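PDB 6ZTU: cyclodipeptide synthase, BtCDPS from Bacillus thermoamylovorans, which probably acts as an aminoacyltransferase of the cyclodipeptide synthase family, joining two aminoacyl groups, typically delivered by tRNA, into a cyclic dipeptide. Local coordinates for residues S38-Q42 with N43-Q47; G65-A68 with K69-L72; I90-H93 with F94-S97; E99-K103 with N104-I108; D109-T112 with F113-K117. All coordinates share one frame; numbering follows the deposited sequence.

Interaction 1. Residues S38-Q42 with N43-Q47; sequences SKFSQ and NYIHQ
Ser41 is the N-cap of helix 42-55, where its side chain meets the backbone N-H of Tyr44: Ser41 OG accepts from Tyr44 N over 3.1 Å. A chi1 of 65° sets OG between its own backbone N and carbonyl carbon, folding it back over the first turn. Regular helical bonding follows, from Ile45 N to Ser41 O and from His46 N to Gln42 O. The Tyr44 side chain serves the residues ahead of the helix. With CG anti to the backbone N (chi1 -177°), its ring is turned back toward Lys39 and Phe40. Lys39 CE lies over one ring face of Tyr44, 3.9 Å from the centroid, as a CH-pi contact. Phe40 takes a different part of the same ring in an offset edge-to-face pair: the edge of Tyr44 points to the face of Phe40, with centroids 5.5 Å apart and planes at 68°. The closest carbons here are Phe40 CE1 and Tyr44 CE2, at 3.7 Å. Replacing Tyr44 by an alanine would probably leave the Lys39 methylenes without their ring face and take the tyrosine edge away from the Phe40 face. Phe40 CB also touches Ile45 CD1 at 4.2 Å. Phe40 is the centre of an inverse gamma turn closed by a weak bond from Ser41 N to Lys39 O. The polar ends of Gln42 and His46 reach across to helix 79-103, to Glu99 in both cases and to Lys103 from His46. A serine N-cap is a classic helix start; this protein adds aromatic packing against the preceding loop.

Interaction 2. Residues G65-A68 with K69-L72; sequences GDEA and KNLL
Three backbone bonds join residues 65-68 to 69-72, each spanning three residues: Lys69 N to Asp66 O at 3.2 Å, Asn70 N to Glu67 O at 3.0 Å and Leu71 N to Ala68 O at 3.2 Å. The first is nearly straight at 166°. The other two are bent, and their donors stand well above the carbonyl planes, 63° out of that of Glu67. Side chains then settle against the same oxygens. Lys69 CG lies 3.5 Å from Asp66 O, and Asn70 CB approaches Glu67 O to 3.2 Å. Leu71 CB rests near Ala68 O. Ahead of this, a type I turn from Gly65 to Ala68, closed by Ala68 N to Gly65 O, brings the chain from strand 58-63 into helix 68-74. The second shell fixes the polar ends. The bent Lys69 chain brings NZ to a weak 3.3 Å bond with Asn70 OD1, but its stronger partner is Glu73, in a salt bridge. Asn70 ND2 donates to the carbonyl of His172 on helix 167-191, and Asp66 N is held by Ser114 OG. Beyond them, Ala68 packs on Val86 of helix 79-103 and Leu71 on Tyr176, a residue of the hexanediol pocket. The ND2 bond to His172 should hold the buried Asn70 amide against flipping, OD1 adding only its weak bond, while the steeply approached Glu67 and Ala68 carbonyls imply bonding less linear than in a regular alpha-helix.

Interaction 3. Residues I90-H93 with F94-S97; sequences IRRH and FRFS
Arg92 and Phe96 meet one turn apart on the long helix 79-103 of this Rossmann-like fold. The arginine leaves CB with CG anti to the backbone N (chi1 -175°), which sends it across the phenylalanine. Arg92 CG comes first, 3.4 Å from Phe96 CE2. Arg92 CD passes Phe96 CE2 at 3.9 Å, and a bend at chi3 (63°) then swings the head round. NE and NH2 are bonded back along the helix, NH2 in a salt bridge with Glu89. Arg92 NH1 lies in the plane of the Phe96 ring at its edge, 3.8 Å from Phe96 CE2, and donates to the carbonyl of Phe40, outside the helix. The guanidinium is turned 70° from the ring, so the two do not stack, and His93 CD2 lies over one of its faces. Phe96 in turn sets its ring face over Arg92 O, which also accepts from Phe96 N at 3.1 Å. An alanine in place of Phe96 would probably open a gap beside Arg92 CG and CD and leave NH1 without the ring edge beside it. The neighbouring Arg95 folds back, its guanidinium face over Arg92 CA. The arginines here are consistent with a tRNA-binding role, as proposed for a basic helix in related synthases. On the buried side, His93 O is gripped twice, by Ser97 OG at 2.8 Å and Ser97 N at 2.9 Å, from opposite faces of the carbonyl plane.

Interaction 4. Residues E99-K103 with N104-I108; sequences EALRK and NGREI
Leu101 O and Arg102 O each receive a backbone N-H from beyond the last turn, Arg106 N at 2.9 Å and Gly105 N at 2.9 Å respectively, as the chain reverses through Gly105 with a positive phi of 67°. Asn104 grips a third carbonyl twice: Ala100 O accepts from Asn104 ND2 at 2.7 Å and from Asn104 N at 3.1 Å, the two donors arriving from opposite faces of its plane. The ND2 bond is straight (168°), and Ala100 O lies only 7° out of the Asn104 amide plane. Asp50 of helix 42-55 also accepts from this nitrogen, so ND2 has two acceptors. The Arg106 N to Leu101 O and Gly105 N to Arg102 O bonds make a Schellman motif, which ends helix 79-103, with Gly105 at C-prime. Its usual apolar contact is made by Leu101 CD2 against Arg106 CB, at 3.8 Å, the two side chains crossing at about a right angle. Further along, Ile108 returns to the helix and sets Ile108 CD1 3.8 Å from Leu101 CB. Arg106 bends at chi2, and its guanidinium leaves the helix end to donate to the carbonyls of Ser53, Phe56 and Lys57.

Interaction 5. Residues D109-T112 with F113-K117; sequences DIYT and FSDFK
Thr112 OG1 sits between two groups of the following turn: it accepts from Ser114 N over 3.0 Å and lies 3.2 Å from Asp115 OD1, a weak bond at most, since its proton may go elsewhere. The first of these, reaching two residues along, makes an ST turn. It rests on chi1 of 84°, which places OG1 between the backbone N and the carbonyl carbon of Thr112. Asp115 closes the loop from the other end. Asp115 N donates to Thr112 O at 3.1 Å, completing a type I turn from Thr112 to Asp115, while the carboxylate reaches back so that Asp115 OD2 accepts from Thr112 N at 2.9 Å. That N-H meets OD2 from above the carboxylate plane, 64° out of it. The firm bonds of the turn thus engage Thr112 N, O and OG1. Alongside, Tyr111 and Phe116 form an offset edge-to-face pair, the edge of Phe116 toward the tyrosine face, with centroids 5.6 Å apart and planes at 63°. Phe116 CE2 touches Tyr111 CB at 3.7 Å and lies near Thr112 O, which meets the phenylalanine edge in the ring plane. Tyr111 OH donates to Asp109 OD1, 2.6 Å away, which ties the far end of the ring to the loop residue just ahead of the strand. Strand 110-112 is one of the two outermost strands of the sheet within the chain, pairing with strand 58-63. Ile110 leans on helix 79-103, and past the turn Phe113 packs edge-to-face with Tyr176 of helix 167-191, close to the bound hexanediol.

Interactions 1, 3 and 4 share one pair of helices, 42-55 and 79-103: interaction 1 begins the first, while interactions 3 and 4 are the middle and end of the second. Polar bonds such as Arg92 to Phe40 and Glu99 to Gln42 cross between helix 79-103 and the start of helix 42-55 or the loop before it. Interaction 5 is a surface contact on an edge strand, yet Ile110 meets Ser97, Phe94 and Leu101. Interaction 2, partly buried, joins interaction 5 through Asp66 and Ser114. Chemistry follows place: hydroxyl capping in 1, bent turn bonds in 2, doubled carbonyls in 3 and 4, the Schellman glycine only in 4, and a threonine-aspartate turn in 5.

Interaction 1. Residues S38-Q42 with N43-Q47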
# COMPACT_ATOMS: atom_id res chain seq x y z
N SER A 38 -0.98 13.55 -3.33
CA SER A 38 -0.16 14.40 -4.19
C SER A 38 1.30 13.97 -4.22
O SER A 38 2.03 14.36 -5.15
CB SER A 38 -0.25 15.86 -3.73
OG SER A 38 -0.26 15.94 -2.31
N LYS A 39 1.75 13.20 -3.23
CA LYS A 39 3.14 12.74 -3.20
C LYS A 39 3.52 11.99 -4.47
O LYS A 39 4.67 12.07 -4.92
CB LYS A 39 3.35 11.85 -1.98
CG LYS A 39 4.73 11.25 -1.85
CD LYS A 39 5.53 12.02 -0.85
CE LYS A 39 6.87 11.39 -0.58
NZ LYS A 39 7.69 12.41 0.11
N PHE A 40 2.58 11.25 -5.07
CA PHE A 40 2.91 10.34 -6.17
C PHE A 40 2.75 11.04 -7.51
O PHE A 40 1.91 10.71 -8.35
CB PHE A 40 2.06 9.08 -6.07
CG PHE A 40 2.38 8.26 -4.86
CD1 PHE A 40 3.45 7.37 -4.89
CD2 PHE A 40 1.66 8.41 -3.70
CE1 PHE A 40 3.77 6.62 -3.76
CE2 PHE A 40 1.97 7.67 -2.57
CZ PHE A 40 3.03 6.77 -2.60
N SER A 41 3.60 12.04 -7.70
CA SER A 41 3.79 12.69 -8.98
C SER A 41 4.53 11.76 -9.94
O SER A 41 5.08 10.73 -9.56
CB SER A 41 4.60 13.97 -8.80
OG SER A 41 5.91 13.65 -8.35
N GLN A 42 4.55 12.16 -11.21
CA GLN A 42 5.36 11.44 -12.18
C GLN A 42 6.81 11.34 -11.72
O GLN A 42 7.42 10.26 -11.74
CB GLN A 42 5.27 12.13 -13.55
CG GLN A 42 6.12 11.49 -14.62
CD GLN A 42 5.98 12.20 -15.95
OE1 GLN A 42 5.74 13.40 -16.00
NE2 GLN A 42 6.12 11.45 -17.04
N ASN A 43 7.38 12.46 -11.27
CA ASN A 43 8.79 12.47 -10.86
C ASN A 43 9.05 11.52 -9.70
O ASN A 43 10.05 10.80 -9.69
CB ASN A 43 9.23 13.88 -10.50
CG ASN A 43 10.73 14.00 -10.34
OD1 ASN A 43 11.49 13.54 -11.20
ND2 ASN A 43 11.17 14.59 -9.23
N TYR A 44 8.18 11.53 -8.68
CA TYR A 44 8.39 10.68 -7.52
C TYR A 44 8.25 9.21 -7.88
O TYR A 44 9.04 8.37 -7.42
CB TYR A 44 7.41 11.05 -6.41
CG TYR A 44 7.61 10.27 -5.12
CD1 TYR A 44 8.74 10.47 -4.34
CD2 TYR A 44 6.68 9.33 -4.70
CE1 TYR A 44 8.93 9.76 -3.16
CE2 TYR A 44 6.86 8.61 -3.51
CZ TYR A 44 7.99 8.84 -2.75
OH TYR A 44 8.19 8.13 -1.58
N ILE A 45 7.26 8.87 -8.70
CA ILE A 45 7.10 7.48 -9.12
C ILE A 45 8.35 7.02 -9.87
O ILE A 45 8.85 5.91 -9.66
CB ILE A 45 5.81 7.33 -9.96
CG1 ILE A 45 4.59 7.35 -9.03
CG2 ILE A 45 5.85 6.05 -10.79
CD1 ILE A 45 3.25 7.50 -9.75
N HIS A 46 8.91 7.89 -10.72
CA HIS A 46 10.17 7.55 -11.39
C HIS A 46 11.29 7.35 -10.38
O HIS A 46 12.09 6.41 -10.51
CB HIS A 46 10.53 8.63 -12.41
CG HIS A 46 9.91 8.41 -13.75
ND1 HIS A 46 10.60 7.84 -14.81
CD2 HIS A 46 8.66 8.65 -14.21
CE1 HIS A 46 9.81 7.76 -15.86
NE2 HIS A 46 8.62 8.24 -15.52
N GLN A 47 11.37 8.20 -9.36
CA GLN A 47 12.41 8.04 -8.35
C GLN A 47 12.27 6.70 -7.64
O GLN A 47 13.26 5.99 -7.43
CB GLN A 47 12.35 9.19 -7.35
CG GLN A 47 12.81 10.52 -7.89
CD GLN A 47 13.14 11.48 -6.77
OE1 GLN A 47 12.35 11.66 -5.86
NE2 GLN A 47 14.33 12.08 -6.83

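Interaction 2. Residues G65-A68 with K69-L72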
# COMPACT_ATOMS: atom_id res chain seq x y z
N GLY A 65 -7.15 -0.86 -5.89
CA GLY A 65 -8.22 -1.60 -6.52
C GLY A 65 -9.55 -0.89 -6.38
O GLY A 65 -9.62 0.31 -6.10
N ASP A 66 -10.63 -1.67 -6.55
CA ASP A 66 -11.98 -1.11 -6.70
C ASP A 66 -12.37 -0.26 -5.50
O ASP A 66 -13.06 0.76 -5.66
CB ASP A 66 -13.00 -2.23 -6.87
CG ASP A 66 -12.69 -3.13 -8.05
OD1 ASP A 66 -12.08 -2.65 -9.02
OD2 ASP A 66 -13.08 -4.31 -8.00
N GLU A 67 -11.97 -0.66 -4.30
CA GLU A 67 -12.42 0.05 -3.11
C GLU A 67 -11.84 1.44 -2.99
O GLU A 67 -12.17 2.14 -2.02
CB GLU A 67 -12.08 -0.77 -1.85
CG GLU A 67 -13.02 -1.93 -1.58
CD GLU A 67 -12.69 -3.18 -2.40
OE1 GLU A 67 -11.67 -3.19 -3.12
OE2 GLU A 67 -13.47 -4.15 -2.33
N ALA A 68 -10.97 1.86 -3.91
CA ALA A 68 -10.50 3.24 -3.86
C ALA A 68 -11.67 4.22 -3.99
O ALA A 68 -11.59 5.34 -3.47
CB ALA A 68 -9.48 3.50 -4.96
N LYS A 69 -12.75 3.81 -4.67
CA LYS A 69 -13.92 4.69 -4.77
C LYS A 69 -14.54 4.97 -3.40
O LYS A 69 -15.11 6.04 -3.19
CB LYS A 69 -14.96 4.08 -5.72
CG LYS A 69 -15.76 2.92 -5.17
CD LYS A 69 -16.70 2.37 -6.25
CE LYS A 69 -18.04 1.91 -5.66
NZ LYS A 69 -17.98 1.63 -4.19
N ASN A 70 -14.41 4.03 -2.45
CA ASN A 70 -14.97 4.22 -1.12
C ASN A 70 -14.37 5.43 -0.43
O ASN A 70 -15.06 6.11 0.36
CB ASN A 70 -14.75 2.99 -0.25
CG ASN A 70 -15.53 1.80 -0.72
OD1 ASN A 70 -15.59 1.54 -1.93
ND2 ASN A 70 -16.13 1.06 0.20
N LEU A 71 -13.09 5.72 -0.69
CA LEU A 71 -12.44 6.86 -0.08
C LEU A 71 -13.10 8.16 -0.53
O LEU A 71 -13.25 9.10 0.25
CB LEU A 71 -10.94 6.87 -0.42
CG LEU A 71 -10.13 5.63 -0.03
CD1 LEU A 71 -8.69 5.83 -0.44
CD2 LEU A 71 -10.23 5.34 1.47
N LEU A 72 -13.50 8.21 -1.80
CA LEU A 72 -14.20 9.39 -2.30
C LEU A 72 -15.67 9.39 -1.87
O LEU A 72 -16.18 10.43 -1.44
CB LEU A 72 -14.06 9.47 -3.82
CG LEU A 72 -12.64 9.49 -4.40
CD1 LEU A 72 -12.66 9.45 -5.93
CD2 LEU A 72 -11.84 10.69 -3.91

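Interaction 3. Residues I90-H93 with F94-S97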
# COMPACT_ATOMS: atom_id res chain seq x y z
N ILE A 90 -5.94 5.65 -11.52
CA ILE A 90 -5.21 4.41 -11.73
C ILE A 90 -4.51 4.41 -13.09
O ILE A 90 -3.38 3.92 -13.22
CB ILE A 90 -6.15 3.20 -11.56
CG1 ILE A 90 -6.80 3.20 -10.17
CG2 ILE A 90 -5.42 1.89 -11.80
CD1 ILE A 90 -5.85 3.50 -9.03
N ARG A 91 -5.16 4.96 -14.11
CA ARG A 91 -4.51 5.02 -15.42
C ARG A 91 -3.29 5.93 -15.38
O ARG A 91 -2.27 5.64 -16.01
CB ARG A 91 -5.51 5.48 -16.48
CG ARG A 91 -6.59 4.46 -16.79
CD ARG A 91 -7.52 4.96 -17.90
NE ARG A 91 -6.82 5.05 -19.17
CZ ARG A 91 -6.66 4.02 -20.01
NH1 ARG A 91 -7.15 2.83 -19.71
NH2 ARG A 91 -6.00 4.20 -21.15
N ARG A 92 -3.37 7.03 -14.63
CA ARG A 92 -2.21 7.91 -14.46
C ARG A 92 -1.07 7.17 -13.77
O ARG A 92 0.08 7.22 -14.22
CB ARG A 92 -2.60 9.16 -13.68
CG ARG A 92 -1.48 10.19 -13.56
CD ARG A 92 -1.91 11.45 -12.80
NE ARG A 92 -2.26 11.18 -11.40
CZ ARG A 92 -1.41 11.22 -10.37
NH1 ARG A 92 -0.13 11.53 -10.56
NH2 ARG A 92 -1.84 10.94 -9.15
N HIS A 93 -1.37 6.48 -12.67
CA HIS A 93 -0.33 5.74 -11.97
C HIS A 93 0.29 4.67 -12.86
O HIS A 93 1.51 4.47 -12.86
CB HIS A 93 -0.90 5.10 -10.70
CG HIS A 93 -1.16 6.07 -9.59
ND1 HIS A 93 -1.93 5.76 -8.49
CD2 HIS A 93 -0.76 7.35 -9.41
CE1 HIS A 93 -1.99 6.80 -7.68
NE2 HIS A 93 -1.29 7.78 -8.22
N PHE A 94 -0.55 3.95 -13.62
CA PHE A 94 -0.02 2.92 -14.51
C PHE A 94 0.89 3.52 -15.57
O PHE A 94 1.99 2.99 -15.81
CB PHE A 94 -1.18 2.15 -15.16
CG PHE A 94 -0.74 0.92 -15.90
CD1 PHE A 94 -0.19 1.01 -17.18
CD2 PHE A 94 -0.85 -0.34 -15.32
CE1 PHE A 94 0.22 -0.13 -17.86
CE2 PHE A 94 -0.44 -1.48 -16.00
CZ PHE A 94 0.10 -1.37 -17.27
N ARG A 95 0.47 4.61 -16.20
CA ARG A 95 1.29 5.23 -17.24
C ARG A 95 2.68 5.59 -16.72
O ARG A 95 3.69 5.18 -17.29
CB ARG A 95 0.59 6.49 -17.78
CG ARG A 95 1.38 7.21 -18.88
CD ARG A 95 0.74 8.54 -19.25
NE ARG A 95 -0.69 8.55 -18.95
CZ ARG A 95 -1.30 9.47 -18.20
NH1 ARG A 95 -0.60 10.47 -17.68
NH2 ARG A 95 -2.60 9.39 -17.98
N PHE A 96 2.74 6.34 -15.61
CA PHE A 96 4.03 6.77 -15.08
C PHE A 96 4.86 5.58 -14.62
O PHE A 96 6.08 5.57 -14.79
CB PHE A 96 3.83 7.75 -13.92
CG PHE A 96 3.17 9.04 -14.32
CD1 PHE A 96 3.28 9.52 -15.62
CD2 PHE A 96 2.46 9.78 -13.39
CE1 PHE A 96 2.67 10.71 -15.98
CE2 PHE A 96 1.85 10.97 -13.75
CZ PHE A 96 1.96 11.43 -15.05
N SER A 97 4.22 4.59 -14.01
CA SER A 97 4.96 3.41 -13.58
C SER A 97 5.50 2.64 -14.78
O SER A 97 6.65 2.20 -14.77
CB SER A 97 4.07 2.51 -12.72
OG SER A 97 3.63 3.22 -11.57

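Interaction 4. Residues E99-K103 with N104-I108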
# COMPACT_ATOMS: atom_id res chain seq x y z
N GLU A 99 6.26 3.77 -17.76
CA GLU A 99 7.39 4.56 -18.27
C GLU A 99 8.69 4.20 -17.57
O GLU A 99 9.69 3.86 -18.21
CB GLU A 99 7.13 6.05 -18.08
CG GLU A 99 6.15 6.69 -19.02
CD GLU A 99 5.92 8.14 -18.65
OE1 GLU A 99 6.61 8.64 -17.73
OE2 GLU A 99 5.03 8.78 -19.28
N ALA A 100 8.70 4.31 -16.24
CA ALA A 100 9.94 4.16 -15.49
C ALA A 100 10.42 2.72 -15.50
O ALA A 100 11.63 2.47 -15.57
CB ALA A 100 9.73 4.66 -14.05
N LEU A 101 9.51 1.76 -15.43
CA LEU A 101 9.91 0.37 -15.54
C LEU A 101 10.55 0.10 -16.89
O LEU A 101 11.65 -0.47 -16.98
CB LEU A 101 8.72 -0.55 -15.30
CG LEU A 101 8.27 -0.62 -13.83
CD1 LEU A 101 6.89 -1.26 -13.73
CD2 LEU A 101 9.29 -1.37 -12.99
N ARG A 102 9.90 0.55 -17.96
CA ARG A 102 10.45 0.36 -19.30
C ARG A 102 11.80 1.05 -19.44
O ARG A 102 12.75 0.46 -19.98
CB ARG A 102 9.46 0.89 -20.35
CG ARG A 102 10.00 0.87 -21.77
CD ARG A 102 8.87 0.96 -22.79
NE ARG A 102 7.80 1.86 -22.36
CZ ARG A 102 7.82 3.19 -22.49
NH1 ARG A 102 8.87 3.78 -23.05
NH2 ARG A 102 6.80 3.92 -22.07
N LYS A 103 11.92 2.27 -18.92
CA LYS A 103 13.20 2.98 -18.94
C LYS A 103 14.32 2.16 -18.31
O LYS A 103 15.47 2.21 -18.76
CB LYS A 103 13.05 4.32 -18.21
CG LYS A 103 14.30 5.17 -18.16
CD LYS A 103 14.04 6.46 -17.39
CE LYS A 103 13.97 6.21 -15.89
NZ LYS A 103 13.57 7.43 -15.13
N ASN A 104 14.00 1.39 -17.26
CA ASN A 104 14.99 0.57 -16.57
C ASN A 104 15.13 -0.83 -17.14
O ASN A 104 15.81 -1.66 -16.53
CB ASN A 104 14.64 0.47 -15.08
CG ASN A 104 14.94 1.73 -14.32
OD1 ASN A 104 16.04 1.89 -13.80
ND2 ASN A 104 13.96 2.63 -14.22
N GLY A 105 14.49 -1.12 -18.27
CA GLY A 105 14.55 -2.47 -18.81
C GLY A 105 13.88 -3.51 -17.96
O GLY A 105 14.28 -4.68 -18.00
N ARG A 106 12.85 -3.13 -17.20
CA ARG A 106 12.17 -4.00 -16.26
C ARG A 106 10.83 -4.47 -16.81
O ARG A 106 10.17 -3.76 -17.57
CB ARG A 106 11.92 -3.27 -14.94
CG ARG A 106 13.17 -2.96 -14.14
CD ARG A 106 13.54 -4.14 -13.29
NE ARG A 106 14.76 -3.91 -12.52
CZ ARG A 106 15.19 -4.75 -11.58
NH1 ARG A 106 14.52 -5.86 -11.34
NH2 ARG A 106 16.31 -4.49 -10.92
N GLU A 107 10.42 -5.67 -16.39
CA GLU A 107 9.07 -6.14 -16.70
C GLU A 107 8.03 -5.18 -16.16
O GLU A 107 8.18 -4.63 -15.06
CB GLU A 107 8.84 -7.53 -16.11
CG GLU A 107 9.86 -8.56 -16.54
CD GLU A 107 9.24 -9.67 -17.35
OE1 GLU A 107 9.53 -10.86 -17.08
OE2 GLU A 107 8.44 -9.34 -18.26
N ILE A 108 6.95 -5.00 -16.92
CA ILE A 108 5.86 -4.12 -16.51
C ILE A 108 4.99 -4.85 -15.50
O ILE A 108 3.86 -5.25 -15.80
CB ILE A 108 5.05 -3.65 -17.73
CG1 ILE A 108 6.01 -3.15 -18.82
CG2 ILE A 108 4.10 -2.52 -17.34
CD1 ILE A 108 6.92 -2.02 -18.35

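Interaction 5. Residues D109-T112 with F113-K117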
# COMPACT_ATOMS: atom_id res chain seq x y z
N ASP A 109 5.50 -5.01 -14.28
CA ASP A 109 4.83 -5.81 -13.25
C ASP A 109 4.03 -4.87 -12.36
O ASP A 109 4.51 -4.40 -11.33
CB ASP A 109 5.86 -6.61 -12.46
CG ASP A 109 5.32 -7.93 -11.99
OD1 ASP A 109 4.67 -8.64 -12.80
OD2 ASP A 109 5.52 -8.26 -10.80
N ILE A 110 2.79 -4.59 -12.78
CA ILE A 110 1.91 -3.63 -12.12
C ILE A 110 0.56 -4.29 -11.92
O ILE A 110 -0.03 -4.79 -12.88
CB ILE A 110 1.74 -2.34 -12.94
CG1 ILE A 110 3.10 -1.75 -13.35
CG2 ILE A 110 0.88 -1.32 -12.18
CD1 ILE A 110 2.98 -0.56 -14.30
N TYR A 111 0.05 -4.26 -10.69
CA TYR A 111 -1.24 -4.84 -10.35
C TYR A 111 -2.00 -3.88 -9.45
O TYR A 111 -1.40 -3.04 -8.78
CB TYR A 111 -1.09 -6.19 -9.64
CG TYR A 111 -0.18 -7.13 -10.37
CD1 TYR A 111 1.19 -7.15 -10.12
CD2 TYR A 111 -0.68 -7.98 -11.35
CE1 TYR A 111 2.02 -8.00 -10.82
CE2 TYR A 111 0.15 -8.82 -12.05
CZ TYR A 111 1.50 -8.83 -11.79
OH TYR A 111 2.31 -9.68 -12.50
N THR A 112 -3.33 -4.02 -9.43
CA THR A 112 -4.13 -3.42 -8.36
C THR A 112 -4.42 -4.48 -7.31
O THR A 112 -4.34 -5.69 -7.56
CB THR A 112 -5.46 -2.84 -8.86
OG1 THR A 112 -6.46 -3.87 -8.95
CG2 THR A 112 -5.31 -2.16 -10.21
N PHE A 113 -4.79 -4.02 -6.11
CA PHE A 113 -5.09 -5.04 -5.11
C PHE A 113 -6.41 -5.77 -5.36
O PHE A 113 -6.75 -6.66 -4.58
CB PHE A 113 -5.01 -4.48 -3.67
CG PHE A 113 -5.96 -3.33 -3.34
CD1 PHE A 113 -7.34 -3.50 -3.36
CD2 PHE A 113 -5.46 -2.12 -2.89
CE1 PHE A 113 -8.20 -2.46 -3.02
CE2 PHE A 113 -6.31 -1.07 -2.53
CZ PHE A 113 -7.68 -1.25 -2.59
N SER A 114 -7.13 -5.45 -6.44
CA SER A 114 -8.30 -6.21 -6.85
C SER A 114 -8.00 -7.29 -7.88
O SER A 114 -8.92 -7.97 -8.33
CB SER A 114 -9.36 -5.27 -7.44
OG SER A 114 -9.83 -4.37 -6.45
N ASP A 115 -6.73 -7.49 -8.24
CA ASP A 115 -6.37 -8.40 -9.33
C ASP A 115 -6.15 -9.83 -8.85
O ASP A 115 -5.61 -10.65 -9.62
CB ASP A 115 -5.11 -7.90 -10.03
CG ASP A 115 -5.34 -6.65 -10.85
OD1 ASP A 115 -6.51 -6.30 -11.10
OD2 ASP A 115 -4.35 -6.01 -11.25
N PHE A 116 -6.55 -10.16 -7.62
CA PHE A 116 -6.16 -11.41 -6.97
C PHE A 116 -7.35 -12.15 -6.37
O PHE A 116 -7.20 -12.98 -5.48
CB PHE A 116 -5.07 -11.13 -5.92
CG PHE A 116 -3.81 -10.61 -6.53
CD1 PHE A 116 -2.79 -11.47 -6.89
CD2 PHE A 116 -3.69 -9.26 -6.85
CE1 PHE A 116 -1.64 -10.99 -7.51
CE2 PHE A 116 -2.54 -8.77 -7.46
CZ PHE A 116 -1.52 -9.64 -7.80
N LYS A 117 -8.55 -11.91 -6.91
CA LYS A 117 -9.74 -12.59 -6.42
C LYS A 117 -9.70 -14.10 -6.67
O LYS A 117 -10.41 -14.85 -6.01
CB LYS A 117 -10.99 -11.98 -7.06
CG LYS A 117 -11.38 -10.63 -6.45
CD LYS A 117 -12.49 -9.94 -7.24
CE LYS A 117 -12.13 -8.49 -7.54
NZ LYS A 117 -12.78 -8.02 -8.80